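Local coordinates for coelenterazine-binding protein with bound coelenterazine (Renilla muelleri, PDB 2HPS) that binds the luciferin coelenterazine and, once calcium is bound, probably makes it available for reaction with luciferase and oxygen, at residues D116-L121 with N152-R157; E123-L128 with K139-F144; Q103-Y108 with E159-V164. One frame throughout, in Å; residues are numbered along the deposited sequence.

Contact 1 of 3, residues D116-L121 with N152-R157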
# COMPACT_ATOMS: atom_id res chain seq x y z
N ASP A 116 7.93 -17.90 -5.78
CA ASP A 116 9.36 -18.18 -5.56
C ASP A 116 10.12 -17.06 -4.83
O ASP A 116 11.35 -17.11 -4.69
CB ASP A 116 10.06 -18.50 -6.89
CG ASP A 116 9.95 -17.37 -7.92
OD1 ASP A 116 9.34 -16.32 -7.61
OD2 ASP A 116 10.48 -17.53 -9.04
N GLY A 117 9.39 -16.03 -4.40
CA GLY A 117 10.00 -14.94 -3.65
C GLY A 117 10.72 -13.92 -4.52
O GLY A 117 11.58 -13.18 -4.03
N TYR A 118 10.37 -13.91 -5.81
CA TYR A 118 10.82 -12.89 -6.78
C TYR A 118 9.67 -12.44 -7.66
O TYR A 118 8.80 -13.22 -8.01
CB TYR A 118 11.93 -13.42 -7.69
CG TYR A 118 13.17 -13.80 -6.94
CD1 TYR A 118 14.12 -12.84 -6.60
CD2 TYR A 118 13.37 -15.12 -6.55
CE1 TYR A 118 15.27 -13.21 -5.88
CE2 TYR A 118 14.50 -15.50 -5.84
CZ TYR A 118 15.44 -14.54 -5.50
OH TYR A 118 16.55 -14.95 -4.79
N VAL A 119 9.69 -11.16 -8.04
CA VAL A 119 8.71 -10.64 -9.00
C VAL A 119 9.42 -9.86 -10.11
O VAL A 119 10.31 -9.06 -9.86
CB VAL A 119 7.60 -9.76 -8.31
CG1 VAL A 119 6.83 -10.56 -7.26
CG2 VAL A 119 8.16 -8.49 -7.68
N SER A 120 9.03 -10.13 -11.36
CA SER A 120 9.60 -9.45 -12.51
C SER A 120 8.80 -8.19 -12.84
O SER A 120 7.70 -7.98 -12.30
CB SER A 120 9.53 -10.37 -13.73
OG SER A 120 8.15 -10.58 -14.08
N LEU A 121 9.33 -7.40 -13.78
CA LEU A 121 8.59 -6.23 -14.24
C LEU A 121 7.20 -6.58 -14.81
O LEU A 121 6.22 -5.97 -14.39
CB LEU A 121 9.42 -5.39 -15.22
CG LEU A 121 8.69 -4.22 -15.89
CD1 LEU A 121 8.20 -3.18 -14.89
CD2 LEU A 121 9.64 -3.58 -16.93
N ASN A 152 18.38 -5.71 -10.30
CA ASN A 152 18.47 -7.08 -10.80
C ASN A 152 17.39 -7.41 -11.82
O ASN A 152 17.33 -8.54 -12.33
CB ASN A 152 18.39 -8.09 -9.65
CG ASN A 152 19.61 -8.04 -8.76
OD1 ASN A 152 20.75 -7.97 -9.24
ND2 ASN A 152 19.39 -8.09 -7.46
N GLY A 153 16.52 -6.44 -12.10
CA GLY A 153 15.41 -6.69 -13.01
C GLY A 153 14.34 -7.54 -12.35
O GLY A 153 13.44 -8.02 -13.02
N GLN A 154 14.46 -7.74 -11.04
CA GLN A 154 13.42 -8.43 -10.27
C GLN A 154 13.55 -8.02 -8.82
O GLN A 154 14.65 -7.71 -8.34
CB GLN A 154 13.51 -9.95 -10.41
CG GLN A 154 14.89 -10.54 -10.08
CD GLN A 154 14.92 -12.05 -10.17
OE1 GLN A 154 14.09 -12.66 -10.85
NE2 GLN A 154 15.88 -12.67 -9.48
N ILE A 155 12.41 -8.02 -8.12
CA ILE A 155 12.38 -7.60 -6.73
C ILE A 155 12.06 -8.81 -5.85
O ILE A 155 11.04 -9.48 -6.05
CB ILE A 155 11.32 -6.50 -6.47
CG1 ILE A 155 11.57 -5.27 -7.37
CG2 ILE A 155 11.37 -6.07 -4.98
CD1 ILE A 155 10.34 -4.35 -7.55
N SER A 156 12.95 -9.07 -4.89
CA SER A 156 12.79 -10.18 -3.96
C SER A 156 11.76 -9.81 -2.89
O SER A 156 11.45 -8.62 -2.68
CB SER A 156 14.12 -10.56 -3.30
OG SER A 156 14.52 -9.61 -2.32
N ARG A 157 11.25 -10.83 -2.21
CA ARG A 157 10.34 -10.59 -1.10
C ARG A 157 10.97 -9.69 -0.03
O ARG A 157 10.35 -8.72 0.41
CB ARG A 157 9.90 -11.92 -0.49
CG ARG A 157 8.76 -11.76 0.54
CD ARG A 157 8.42 -13.08 1.19
NE ARG A 157 7.94 -14.09 0.25
CZ ARG A 157 8.61 -15.19 -0.08
NH1 ARG A 157 9.81 -15.41 0.43
NH2 ARG A 157 8.09 -16.08 -0.92
O HOH W 1 11.84 -7.82 -15.15
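The ring of Y118 and the side-chain amide of Q154 are nearly parallel in their planes, 16° apart, while the two side chains pass at a slant on one face of the short antiparallel sheet pairing two EF-hand loops. NE2 of Q154 comes closest, 3.4 Å from CD1 of Y118, with the amide carbon beside the same atom. Q154 gets there with CG held between its backbone N and carbonyl carbon (chi1 54°) and an extended chain beyond, which carries the flat amide to its neighbour. On the same face, CB of S156 meets the tyrosine at CE1, 3.9 Å away. Were Q154 cut back to an alanine, the Y118 ring would have no amide beside it and is likely to turn more freely.

The other face carries V119 and I155, a hydrogen-bonded pair whose branched side chains suit a strand and meet through CG2 of V119 and CB of I155 (3.9 Å). Their backbones exchange two bonds, V119 N to I155 O and I155 N to V119 O, both 2.9 Å. A third runs from R157 N to G117 O at 3.0 Å. G117 sits at positive phi, 80°, and its CA lies under one face of the R157 guanidinium, where a CB would be tight against NH1. At the far end a water links L121 N to G153 O.

D116 OD1 accepts from Y118 N, an Asx turn that shapes the loop of the third EF-hand. D116, Y118, N152 and Q154 are probable calcium ligands, Y118 and Q154 through the backbone O, as expected at the seventh loop position, so their side chains can pack here. With no metal bound, the backbone bonds already couple the loops, so a change at one site could reach the other.

Contact 2 of 3, residues E123-L128 with K139-F144. With CTZ (c2-hydroxy-coelenterazine), chain B.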
# COMPACT_ATOMS: atom_id res chain seq x y z
N GLU A 123 5.21 -9.00 -14.15
CA GLU A 123 4.34 -9.38 -13.03
C GLU A 123 3.87 -8.17 -12.22
O GLU A 123 2.67 -8.00 -11.93
CB GLU A 123 5.09 -10.33 -12.09
CG GLU A 123 5.17 -11.74 -12.63
CD GLU A 123 6.01 -12.64 -11.75
OE1 GLU A 123 7.14 -12.26 -11.39
OE2 GLU A 123 5.52 -13.74 -11.42
N PHE A 124 4.84 -7.35 -11.86
CA PHE A 124 4.67 -6.15 -11.03
C PHE A 124 3.77 -5.15 -11.75
O PHE A 124 2.81 -4.64 -11.17
CB PHE A 124 6.06 -5.59 -10.80
CG PHE A 124 6.11 -4.37 -9.94
CD1 PHE A 124 6.52 -4.46 -8.60
CD2 PHE A 124 5.83 -3.11 -10.47
CE1 PHE A 124 6.62 -3.30 -7.80
CE2 PHE A 124 5.93 -1.96 -9.68
CZ PHE A 124 6.33 -2.05 -8.36
N LYS A 125 4.06 -4.88 -13.02
CA LYS A 125 3.25 -3.95 -13.82
C LYS A 125 1.79 -4.41 -13.96
O LYS A 125 0.86 -3.58 -13.83
CB LYS A 125 3.90 -3.73 -15.19
CG LYS A 125 3.20 -2.72 -16.11
CD LYS A 125 3.96 -2.63 -17.46
CE LYS A 125 3.24 -1.76 -18.49
NZ LYS A 125 1.97 -2.40 -19.00
N ALA A 126 1.58 -5.70 -14.22
CA ALA A 126 0.22 -6.25 -14.36
C ALA A 126 -0.57 -6.08 -13.07
O ALA A 126 -1.75 -5.68 -13.09
CB ALA A 126 0.26 -7.73 -14.76
N PHE A 127 0.10 -6.34 -11.94
CA PHE A 127 -0.55 -6.20 -10.64
C PHE A 127 -0.87 -4.73 -10.32
O PHE A 127 -2.00 -4.38 -9.96
CB PHE A 127 0.29 -6.83 -9.52
CG PHE A 127 -0.30 -6.63 -8.15
CD1 PHE A 127 -1.20 -7.56 -7.63
CD2 PHE A 127 0.01 -5.50 -7.40
CE1 PHE A 127 -1.76 -7.37 -6.37
CE2 PHE A 127 -0.54 -5.30 -6.14
CZ PHE A 127 -1.44 -6.24 -5.63
N LEU A 128 0.12 -3.87 -10.47
CA LEU A 128 -0.04 -2.47 -10.14
C LEU A 128 -1.11 -1.79 -11.00
O LEU A 128 -1.89 -0.99 -10.50
CB LEU A 128 1.30 -1.74 -10.25
CG LEU A 128 1.24 -0.28 -9.83
CD1 LEU A 128 0.68 -0.13 -8.40
CD2 LEU A 128 2.65 0.32 -9.93
N LYS A 139 4.44 5.37 -15.18
CA LYS A 139 4.38 5.34 -13.73
C LYS A 139 4.65 3.97 -13.13
O LYS A 139 5.36 3.86 -12.13
CB LYS A 139 3.05 5.92 -13.20
CG LYS A 139 3.00 7.44 -13.37
CD LYS A 139 1.66 7.99 -12.88
CE LYS A 139 1.32 9.36 -13.52
NZ LYS A 139 2.47 10.31 -13.48
N ALA A 140 4.08 2.92 -13.74
CA ALA A 140 4.24 1.58 -13.18
C ALA A 140 5.69 1.11 -13.28
O ALA A 140 6.23 0.52 -12.37
CB ALA A 140 3.32 0.60 -13.88
N ILE A 141 6.32 1.43 -14.41
CA ILE A 141 7.68 0.97 -14.69
C ILE A 141 8.69 1.78 -13.88
O ILE A 141 9.67 1.23 -13.37
CB ILE A 141 7.97 1.03 -16.21
CG1 ILE A 141 7.08 0.01 -16.92
CG2 ILE A 141 9.46 0.77 -16.48
CD1 ILE A 141 6.99 0.15 -18.43
N THR A 142 8.44 3.08 -13.73
CA THR A 142 9.24 3.91 -12.85
C THR A 142 9.25 3.35 -11.43
O THR A 142 10.30 3.27 -10.79
CB THR A 142 8.76 5.38 -12.84
OG1 THR A 142 9.04 5.97 -14.12
CG2 THR A 142 9.44 6.17 -11.74
N CYS A 143 8.06 2.96 -10.96
CA CYS A 143 7.90 2.41 -9.62
C CYS A 143 8.74 1.12 -9.44
O CYS A 143 9.52 0.99 -8.47
CB CYS A 143 6.41 2.18 -9.33
SG CYS A 143 6.04 1.63 -7.64
N PHE A 144 8.59 0.20 -10.39
CA PHE A 144 9.37 -1.05 -10.39
C PHE A 144 10.86 -0.74 -10.35
O PHE A 144 11.60 -1.31 -9.54
CB PHE A 144 9.10 -1.87 -11.66
CG PHE A 144 9.96 -3.11 -11.75
CD1 PHE A 144 9.57 -4.30 -11.12
CD2 PHE A 144 11.19 -3.08 -12.43
CE1 PHE A 144 10.38 -5.45 -11.16
CE2 PHE A 144 12.01 -4.23 -12.48
CZ PHE A 144 11.60 -5.41 -11.86
N1 CTZ B . -1.20 0.17 -3.73
C2 CTZ B . -2.50 0.41 -4.06
C3 CTZ B . -2.40 1.47 -5.07
N4 CTZ B . -1.13 1.79 -5.29
C5 CTZ B . -0.57 2.70 -6.12
C6 CTZ B . 0.83 2.83 -6.12
N7 CTZ B . 1.60 2.07 -5.33
C8 CTZ B . 1.07 1.14 -4.50
C9 CTZ B . -0.40 1.01 -4.47
C10 CTZ B . -3.72 -0.27 -3.48
C11 CTZ B . -3.75 0.08 -2.01
C12 CTZ B . -3.53 -0.93 -1.07
C13 CTZ B . -3.54 -0.64 0.29
C14 CTZ B . -3.77 0.67 0.70
C15 CTZ B . -3.98 1.69 -0.24
C16 CTZ B . -3.97 1.39 -1.61
O17 CTZ B . -3.77 0.96 2.03
O18 CTZ B . -3.38 2.05 -5.67
C19 CTZ B . 1.45 3.80 -7.05
C20 CTZ B . 0.85 5.02 -7.35
C21 CTZ B . 1.46 5.91 -8.23
C22 CTZ B . 2.68 5.57 -8.84
C23 CTZ B . 3.29 4.35 -8.56
C24 CTZ B . 2.67 3.46 -7.66
O25 CTZ B . 3.26 6.45 -9.70
C26 CTZ B . 1.91 0.28 -3.57
C27 CTZ B . 2.38 -0.94 -4.33
C28 CTZ B . 1.95 -2.22 -4.00
C29 CTZ B . 2.42 -3.31 -4.73
C30 CTZ B . 3.31 -3.11 -5.79
C31 CTZ B . 3.76 -1.83 -6.11
C32 CTZ B . 3.30 -0.74 -5.37
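The exit helix of one EF-hand (123-128) packs against the entry helix of the next (139-144) beside the coelenterazine pocket. The short segments cross at 129°, their axes approaching to 9.4 Å. F124 is the central side chain: F144 turns its edge to the face of this ring in a T-shaped pair, centroids 5.4 Å apart and planes at 76°, while CB of F144 lies over the same F124 face as a CH-pi contact. With CG of F124 anti to the backbone N (chi1 -179°), the ring reaches the other helix, where C143 SG sits at its edge, 3.8 Å from CZ. That CZ also touches the ligand, 3.4 Å from C31 of the coelenterazine.

Small A140 lets the helices approach, its CB meeting CD2 of L128 and CG of K125, both at 4.0 Å. L128 also touches the ligand core, CD1 at C6. CD of K125 crosses CG1 of I141, and NZ goes on to a salt bridge with D137 and a hydrogen bond with Q129. This is the packing of an EF-hand pair, whose exit and entry helices here supply a largely apolar side of the ligand pocket.

Contact 3 of 3, residues Q103-Y108 with E159-V164. With CTZ (c2-hydroxy-coelenterazine), chain B.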
# COMPACT_ATOMS: atom_id res chain seq x y z
N GLN A 103 -0.65 -7.15 5.27
CA GLN A 103 -1.37 -6.72 4.09
C GLN A 103 -0.46 -6.64 2.86
O GLN A 103 -0.80 -7.13 1.77
CB GLN A 103 -2.00 -5.37 4.39
CG GLN A 103 -3.04 -4.92 3.41
CD GLN A 103 -3.54 -3.52 3.76
OE1 GLN A 103 -2.89 -2.77 4.52
NE2 GLN A 103 -4.69 -3.16 3.24
N SER A 104 0.72 -6.05 3.03
CA SER A 104 1.65 -5.89 1.93
C SER A 104 2.23 -7.24 1.49
O SER A 104 2.49 -7.44 0.32
CB SER A 104 2.78 -4.93 2.32
OG SER A 104 2.29 -3.60 2.41
N LEU A 105 2.45 -8.15 2.44
CA LEU A 105 2.94 -9.49 2.12
C LEU A 105 1.90 -10.33 1.37
O LEU A 105 2.24 -11.13 0.49
CB LEU A 105 3.43 -10.21 3.38
CG LEU A 105 4.75 -9.65 3.94
CD1 LEU A 105 5.12 -10.26 5.29
CD2 LEU A 105 5.92 -9.78 2.93
N ILE A 106 0.62 -10.13 1.72
CA ILE A 106 -0.47 -10.71 0.92
C ILE A 106 -0.41 -10.19 -0.51
O ILE A 106 -0.46 -10.99 -1.47
CB ILE A 106 -1.86 -10.46 1.55
CG1 ILE A 106 -1.98 -11.26 2.85
CG2 ILE A 106 -3.01 -10.79 0.55
CD1 ILE A 106 -3.33 -11.09 3.54
N MSE A 107 -0.26 -8.87 -0.67
CA MSE A 107 -0.12 -8.29 -2.00
C MSE A 107 1.10 -8.83 -2.73
O MSE A 107 1.01 -9.16 -3.91
CB MSE A 107 -0.09 -6.78 -1.96
CG MSE A 107 -1.36 -6.23 -1.36
SE MSE A 107 -1.36 -4.27 -1.35
CE MSE A 107 -1.30 -3.99 -2.78
N TYR A 108 2.23 -8.95 -2.04
CA TYR A 108 3.43 -9.49 -2.69
C TYR A 108 3.17 -10.90 -3.24
O TYR A 108 3.53 -11.20 -4.39
CB TYR A 108 4.66 -9.46 -1.76
CG TYR A 108 5.91 -9.89 -2.51
CD1 TYR A 108 6.70 -8.95 -3.16
CD2 TYR A 108 6.26 -11.24 -2.62
CE1 TYR A 108 7.84 -9.33 -3.88
CE2 TYR A 108 7.39 -11.65 -3.33
CZ TYR A 108 8.18 -10.69 -3.96
OH TYR A 108 9.29 -11.05 -4.68
N GLU A 159 13.43 -7.57 -0.35
CA GLU A 159 13.64 -6.21 -0.88
C GLU A 159 12.31 -5.42 -0.83
O GLU A 159 12.28 -4.24 -0.45
CB GLU A 159 14.17 -6.26 -2.31
CG GLU A 159 15.64 -6.68 -2.40
CD GLU A 159 16.05 -7.21 -3.77
OE1 GLU A 159 15.21 -7.23 -4.70
OE2 GLU A 159 17.23 -7.61 -3.92
N PHE A 160 11.23 -6.08 -1.21
CA PHE A 160 9.90 -5.46 -1.17
C PHE A 160 9.57 -5.05 0.26
O PHE A 160 9.12 -3.92 0.51
CB PHE A 160 8.86 -6.43 -1.73
CG PHE A 160 7.48 -5.83 -1.88
CD1 PHE A 160 7.20 -4.98 -2.94
CD2 PHE A 160 6.46 -6.15 -0.97
CE1 PHE A 160 5.90 -4.44 -3.11
CE2 PHE A 160 5.16 -5.61 -1.12
CZ PHE A 160 4.90 -4.76 -2.20
N LEU A 161 9.84 -5.94 1.22
CA LEU A 161 9.59 -5.64 2.64
C LEU A 161 10.40 -4.44 3.17
O LEU A 161 9.93 -3.70 4.05
CB LEU A 161 9.81 -6.91 3.49
CG LEU A 161 9.18 -7.04 4.87
CD1 LEU A 161 7.66 -6.74 4.87
CD2 LEU A 161 9.46 -8.44 5.41
N VAL A 162 11.62 -4.23 2.66
CA VAL A 162 12.40 -3.05 3.03
C VAL A 162 11.61 -1.77 2.69
O VAL A 162 11.47 -0.85 3.52
CB VAL A 162 13.79 -3.08 2.35
CG1 VAL A 162 14.46 -1.68 2.44
CG2 VAL A 162 14.65 -4.20 3.01
N THR A 163 11.09 -1.73 1.46
CA THR A 163 10.31 -0.59 0.98
C THR A 163 9.03 -0.41 1.81
O THR A 163 8.71 0.70 2.24
CB THR A 163 9.98 -0.73 -0.52
OG1 THR A 163 11.21 -0.58 -1.25
CG2 THR A 163 9.01 0.38 -0.98
N VAL A 164 8.32 -1.51 2.04
CA VAL A 164 7.08 -1.44 2.84
C VAL A 164 7.35 -0.87 4.23
O VAL A 164 6.66 0.04 4.69
CB VAL A 164 6.43 -2.84 2.96
CG1 VAL A 164 5.29 -2.81 3.95
CG2 VAL A 164 5.94 -3.31 1.58
N1 CTZ B . -1.20 0.17 -3.73
C2 CTZ B . -2.50 0.41 -4.06
C3 CTZ B . -2.40 1.47 -5.07
N4 CTZ B . -1.13 1.79 -5.29
C5 CTZ B . -0.57 2.70 -6.12
C6 CTZ B . 0.83 2.83 -6.12
N7 CTZ B . 1.60 2.07 -5.33
C8 CTZ B . 1.07 1.14 -4.50
C9 CTZ B . -0.40 1.01 -4.47
C10 CTZ B . -3.72 -0.27 -3.48
C11 CTZ B . -3.75 0.08 -2.01
C12 CTZ B . -3.53 -0.93 -1.07
C13 CTZ B . -3.54 -0.64 0.29
C14 CTZ B . -3.77 0.67 0.70
C15 CTZ B . -3.98 1.69 -0.24
C16 CTZ B . -3.97 1.39 -1.61
O17 CTZ B . -3.77 0.96 2.03
O18 CTZ B . -3.38 2.05 -5.67
C19 CTZ B . 1.45 3.80 -7.05
C20 CTZ B . 0.85 5.02 -7.35
C21 CTZ B . 1.46 5.91 -8.23
C22 CTZ B . 2.68 5.57 -8.84
C23 CTZ B . 3.29 4.35 -8.56
C24 CTZ B . 2.67 3.46 -7.66
O25 CTZ B . 3.26 6.45 -9.70
C26 CTZ B . 1.91 0.28 -3.57
C27 CTZ B . 2.38 -0.94 -4.33
C28 CTZ B . 1.95 -2.22 -4.00
C29 CTZ B . 2.42 -3.31 -4.73
C30 CTZ B . 3.31 -3.11 -5.79
C31 CTZ B . 3.76 -1.83 -6.11
C32 CTZ B . 3.30 -0.74 -5.37
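F160 and Y108 meet where the entry helix of the third EF-hand (103-108) runs past the exit helix of the fourth (159-164). CD1 of Y108 lies over one face of the F160 ring, 3.5 Å from CG. The rings are inclined to each other at 47°, with centroids 5.2 Å apart, and their side chains run past one another in opposite directions. CG stands anti to the backbone N in both residues (chi1 -174° in Y108, -173° in F160), which sends each ring across the gap between helices whose axes approach to 10.6 Å. Long aromatic side chains suit this part of the gap.

Around this pair the packing becomes smaller in scale. V164 straddles S104 with its two methyl groups: CG2 is 3.6 Å from CB of S104, and CG1 is 3.5 Å from OG. A serine keeps the helix slim at this point, and its carbonyl oxygen lies at the edge of the F160 ring, 3.5 Å from CE2. On the flank, L105 and L161 touch through single methyls, CD2 to CD1.

Further out, the hydroxyl of Y108 is hydrogen-bonded to the strand 154-156, which restrains the far end of the Y108 ring. E159, a probable calcium ligand by comparison with a nearly identical protein, is held by S156 N and N150 while no metal is present. F180 of helix 175-180 packs on V164 from beyond the interface.

The other end of the F160 ring belongs to the pocket. Selenomethionine M107 lies near the same phenyl group of coelenterazine that F160 touches, and CZ at the edge of the F160 ring lies 3.8 Å from C29 of that phenyl group.

The three contacts nest along the chain: contact 2 lies inside the loop closed by contact 1, and contact 1 inside that closed by contact 3. Contact 1 touches both of the others, its centre about 12 Å from each of their centres. F144 of contact 2 packs on I155, CD1 to CD1 at 3.7 Å, while Y108 OH of contact 3 lies 2.7 Å from I155 O. Contacts 2 and 3 both line the coelenterazine pocket and meet where F127 packs on M107. Calcium arriving at the paired loops could thus be passed on by way of F144 to F124 and of Y108 to F160, both of which touch coelenterazine.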